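Local coordinates for putative hemin ABC transport system, membrane protein (Burkholderia cenocepacia J2315, PDB 5B57) that probably carries heme across the cell membrane as the transmembrane subunit BhuU of an ABC importer of the FecCD family, at residues Glu82-Ala85 against Ala86-Asp90; Gly239-Trp242 against Pro243-Ala246. All blocks are in the same frame, centred on the assembly; numbering follows the deposited sequence.

Contact 1: residues Glu82-Ala85 against Ala86-Asp90; sequences EAWA and ALSGD
Ala85 O meets the backbone of Asp90 where the short helix 80-87 runs out. Asp90 N donates to Ala85 O over 3.1 Å, close to straight at 158°, and Ser88 N adds a weak bond to the same oxygen. Before this end the pattern is plain helix: Ala86 N is bonded to Glu82 O at 2.9 Å, and Leu87 N to Ala83 O with an almost linear N-H (170°). Ser88 N also reaches Trp84 O at 3.0 Å, though that oxygen is less surely placed, and the position of Ser88 OG over one face of the Trp84 indole is equally doubtful. Asp90 OD2 comes 3.8 Å from Ala85 CB, while OD1 accepts from Ala92 N, in the link just before helix 94-128. On the inner side Ala83 and Leu87 pack on Leu100 of that helix, and Ala86 on Ala96. Gly89, with positive phi (104°), is the first residue to leave helical geometry. The bond from Asp90 N to Ala85 O (6→1) and a weak one from Gly89 N to Ala86 O (5→2) make this a Schellman motif closing the helix C-terminus.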
# COMPACT_ATOMS: atom_id res chain seq x y z
N GLU A 82 40.59 -9.81 -35.65
CA GLU A 82 41.81 -9.99 -34.87
C GLU A 82 41.52 -10.55 -33.49
O GLU A 82 42.35 -11.29 -32.93
CB GLU A 82 42.56 -8.66 -34.73
CG GLU A 82 42.78 -7.92 -36.03
CD GLU A 82 44.05 -7.09 -35.99
OE1 GLU A 82 44.89 -7.32 -35.08
OE2 GLU A 82 44.20 -6.22 -36.87
N ALA A 83 40.36 -10.20 -32.92
CA ALA A 83 39.99 -10.68 -31.59
C ALA A 83 39.58 -12.14 -31.62
O ALA A 83 39.92 -12.90 -30.71
CB ALA A 83 38.84 -9.84 -31.02
N TRP A 84 38.81 -12.55 -32.63
CA TRP A 84 38.61 -13.97 -32.85
C TRP A 84 39.95 -14.70 -32.92
O TRP A 84 40.24 -15.57 -32.09
CB TRP A 84 37.83 -14.21 -34.12
CG TRP A 84 37.48 -15.64 -34.25
CD1 TRP A 84 38.11 -16.57 -35.03
CD2 TRP A 84 36.44 -16.32 -33.56
NE1 TRP A 84 37.49 -17.79 -34.88
CE2 TRP A 84 36.46 -17.66 -33.98
CE3 TRP A 84 35.46 -15.92 -32.64
CZ2 TRP A 84 35.56 -18.61 -33.51
CZ3 TRP A 84 34.57 -16.86 -32.18
CH2 TRP A 84 34.62 -18.19 -32.61
N ALA A 85 40.78 -14.32 -33.90
CA ALA A 85 42.10 -14.94 -34.07
C ALA A 85 42.87 -15.07 -32.75
O ALA A 85 43.43 -16.13 -32.47
CB ALA A 85 42.93 -14.14 -35.08
N ALA A 86 42.89 -14.01 -31.93
CA ALA A 86 43.65 -14.04 -30.68
C ALA A 86 43.09 -15.07 -29.71
O ALA A 86 43.85 -15.86 -29.14
CB ALA A 86 43.66 -12.65 -30.04
N LEU A 87 41.78 -15.06 -29.49
CA LEU A 87 41.18 -16.00 -28.54
C LEU A 87 41.23 -17.43 -29.02
O LEU A 87 41.07 -18.34 -28.20
CB LEU A 87 39.72 -15.63 -28.25
CG LEU A 87 39.48 -14.54 -27.21
CD1 LEU A 87 38.01 -14.50 -26.93
CD2 LEU A 87 40.28 -14.80 -25.93
N SER A 88 41.43 -17.65 -30.31
CA SER A 88 41.45 -18.98 -30.89
C SER A 88 42.85 -19.56 -31.00
O SER A 88 43.01 -20.62 -31.61
CB SER A 88 40.83 -18.96 -32.27
OG SER A 88 40.19 -17.73 -32.50
N GLY A 89 43.87 -18.89 -30.48
CA GLY A 89 45.19 -19.47 -30.38
C GLY A 89 46.23 -19.00 -31.37
O GLY A 89 47.33 -19.58 -31.39
N ASP A 90 45.94 -18.00 -32.18
CA ASP A 90 46.90 -17.47 -33.14
C ASP A 90 48.20 -17.11 -32.42
O ASP A 90 48.20 -16.20 -31.58
CB ASP A 90 46.28 -16.24 -33.81
CG ASP A 90 47.17 -15.60 -34.85
OD1 ASP A 90 48.35 -15.99 -35.04
OD2 ASP A 90 46.65 -14.64 -35.48

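Contact 2: residues Gly239-Trp242 against Pro243-Ala246; sequences GAQW and PTLA. With DMU (decyl-beta-D-maltopyranoside), chain E.
Trp242 and Leu245 make the dense side of this first helical turn. Leu245 CD1 approaches the indole obliquely, 3.8 Å from Trp242 CE3, and both side chains lean on helix 94-128, Leu245 on Val109 and Trp242 on Ala105 and Pro106. The indole is pinned at its nitrogen: Trp242 NE1 donates to Leu101 O of that helix. A decyl maltoside detergent molecule lies along one face of the ring, its O61 3.6 Å above the plane and over the ring centre, with C4 3.6 Å from Trp242 CE3. The same detergent is hydrogen-bonded to Asp102 OD1. Gln241 is the N-cap of helix 242-260, and its backbone oxygen collects the donors of the opening turn. Leu245 N points at Gln241 O in the carbonyl plane, practically straight (177°), and Thr244 OG1 donates to the same oxygen at 3.0 Å. That hydroxyl is set between its own backbone N and carbonyl carbon (chi1 61°), which turns it back toward the cap; Thr244 N adds a weak third bond. One step on, Ala246 N meets Trp242 O at 2.9 Å. Pro243, which has no N-H to give, sits in this turn and lies on the surface. The looser side is there: the Gln241 side chain, extended beyond CG, passes the proline ring at about a right angle, meeting it through OE1 and CG, with Gln241 OE1 3.8 Å from Pro243 CG.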
# COMPACT_ATOMS: atom_id res chain seq x y z
N GLY A 239 36.56 -4.86 -10.67
CA GLY A 239 37.21 -5.87 -9.87
C GLY A 239 37.07 -7.28 -10.40
O GLY A 239 37.48 -8.23 -9.71
N ALA A 240 36.54 -7.45 -11.61
CA ALA A 240 36.16 -8.76 -12.12
C ALA A 240 37.40 -9.56 -12.48
O ALA A 240 38.10 -9.21 -13.44
CB ALA A 240 35.24 -8.59 -13.33
N GLN A 241 37.69 -10.63 -11.73
CA GLN A 241 38.72 -11.58 -12.12
C GLN A 241 38.20 -13.01 -12.03
O GLN A 241 37.32 -13.31 -11.22
CB GLN A 241 39.99 -11.42 -11.27
CG GLN A 241 39.77 -11.59 -9.78
CD GLN A 241 40.90 -11.02 -8.96
OE1 GLN A 241 41.49 -11.71 -8.11
NE2 GLN A 241 41.24 -9.76 -9.22
N TRP A 242 38.74 -13.89 -12.88
CA TRP A 242 38.29 -15.28 -12.96
C TRP A 242 38.25 -16.00 -11.62
O TRP A 242 37.25 -16.68 -11.35
CB TRP A 242 39.13 -16.10 -13.94
CG TRP A 242 38.92 -15.74 -15.38
CD1 TRP A 242 39.86 -15.28 -16.24
CD2 TRP A 242 37.68 -15.79 -16.13
NE1 TRP A 242 39.30 -15.04 -17.48
CE2 TRP A 242 37.97 -15.34 -17.43
CE3 TRP A 242 36.37 -16.17 -15.82
CZ2 TRP A 242 37.00 -15.26 -18.43
CZ3 TRP A 242 35.40 -16.09 -16.82
CH2 TRP A 242 35.73 -15.64 -18.11
N PRO A 243 39.28 -15.96 -10.76
CA PRO A 243 39.20 -16.73 -9.52
C PRO A 243 37.96 -16.44 -8.68
O PRO A 243 37.40 -17.38 -8.09
CB PRO A 243 40.50 -16.36 -8.78
CG PRO A 243 41.11 -15.21 -9.55
CD PRO A 243 40.62 -15.37 -10.95
N THR A 244 37.48 -15.18 -8.63
CA THR A 244 36.27 -14.93 -7.87
C THR A 244 35.02 -15.34 -8.65
O THR A 244 34.10 -15.93 -8.06
CB THR A 244 36.18 -13.45 -7.42
OG1 THR A 244 36.16 -12.58 -8.55
CG2 THR A 244 37.35 -13.10 -6.49
N LEU A 245 34.96 -15.07 -9.96
CA LEU A 245 33.84 -15.57 -10.76
C LEU A 245 33.63 -17.08 -10.59
O LEU A 245 32.49 -17.56 -10.57
CB LEU A 245 34.06 -15.25 -12.24
CG LEU A 245 33.83 -13.78 -12.56
CD1 LEU A 245 34.33 -13.52 -13.96
CD2 LEU A 245 32.36 -13.50 -12.47
N ALA A 246 34.71 -17.85 -10.47
CA ALA A 246 34.60 -19.26 -10.10
C ALA A 246 33.70 -19.47 -8.90
O ALA A 246 33.07 -20.53 -8.77
CB ALA A 246 35.97 -19.83 -9.77
C1 DMU E . 36.83 -20.85 -13.83
C2 DMU E . 38.21 -20.27 -13.93
C3 DMU E . 38.66 -20.25 -15.40
C4 DMU E . 37.60 -19.54 -16.29
O5 DMU E . 36.30 -20.14 -16.07
C6 DMU E . 35.89 -20.02 -14.69
O7 DMU E . 39.92 -19.57 -15.50
O16 DMU E . 34.56 -20.52 -14.52
C18 DMU E . 33.62 -19.45 -14.35
C19 DMU E . 32.58 -19.52 -15.45
C22 DMU E . 31.69 -18.30 -15.43
C25 DMU E . 30.40 -18.55 -16.22
C28 DMU E . 29.17 -18.11 -15.42
C31 DMU E . 28.09 -19.19 -15.41
C34 DMU E . 26.71 -18.59 -15.73
C37 DMU E . 25.58 -19.38 -15.05
C40 DMU E . 24.29 -18.54 -14.96
C43 DMU E . 23.39 -18.78 -16.16
O49 DMU E . 36.38 -20.83 -12.46
O55 DMU E . 39.13 -21.04 -13.14
C57 DMU E . 37.96 -19.65 -17.79
O61 DMU E . 39.05 -18.76 -18.08
C5 DMU E . 42.06 -20.68 -15.10
C7 DMU E . 42.85 -19.49 -14.57
C8 DMU E . 43.29 -18.57 -15.70
C9 DMU E . 42.12 -18.22 -16.60
O1 DMU E . 41.56 -19.42 -17.15
C10 DMU E . 40.99 -20.26 -16.14
O2 DMU E . 43.85 -17.36 -15.16
O3 DMU E . 41.42 -21.36 -13.99
O4 DMU E . 44.01 -19.97 -13.87
C11 DMU E . 42.57 -17.30 -17.73
O6 DMU E . 44.00 -17.15 -17.68

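How the contacts relate
Contact 1 comes first along the chain and closes before contact 2 opens. Their centres lie 22 Å apart, on the same side of the chain's centre, and their nearest atoms are about 8 Å apart without touching. One finishes helix 80-87, the other starts helix 242-260, and both lean on helix 94-128: 82-90 on Ala96, Leu100 and Leu101, 239-246 on the following turns from Leu101 to Leu110. Leu101 serves both, by its side chain to Leu87 and its backbone oxygen to Trp242. Helix 94-128 thus ties together two helix ends far apart in sequence within this FecCD-family permease. The detergent lies against contact 2, about 9 Å from the Leu87 side chain.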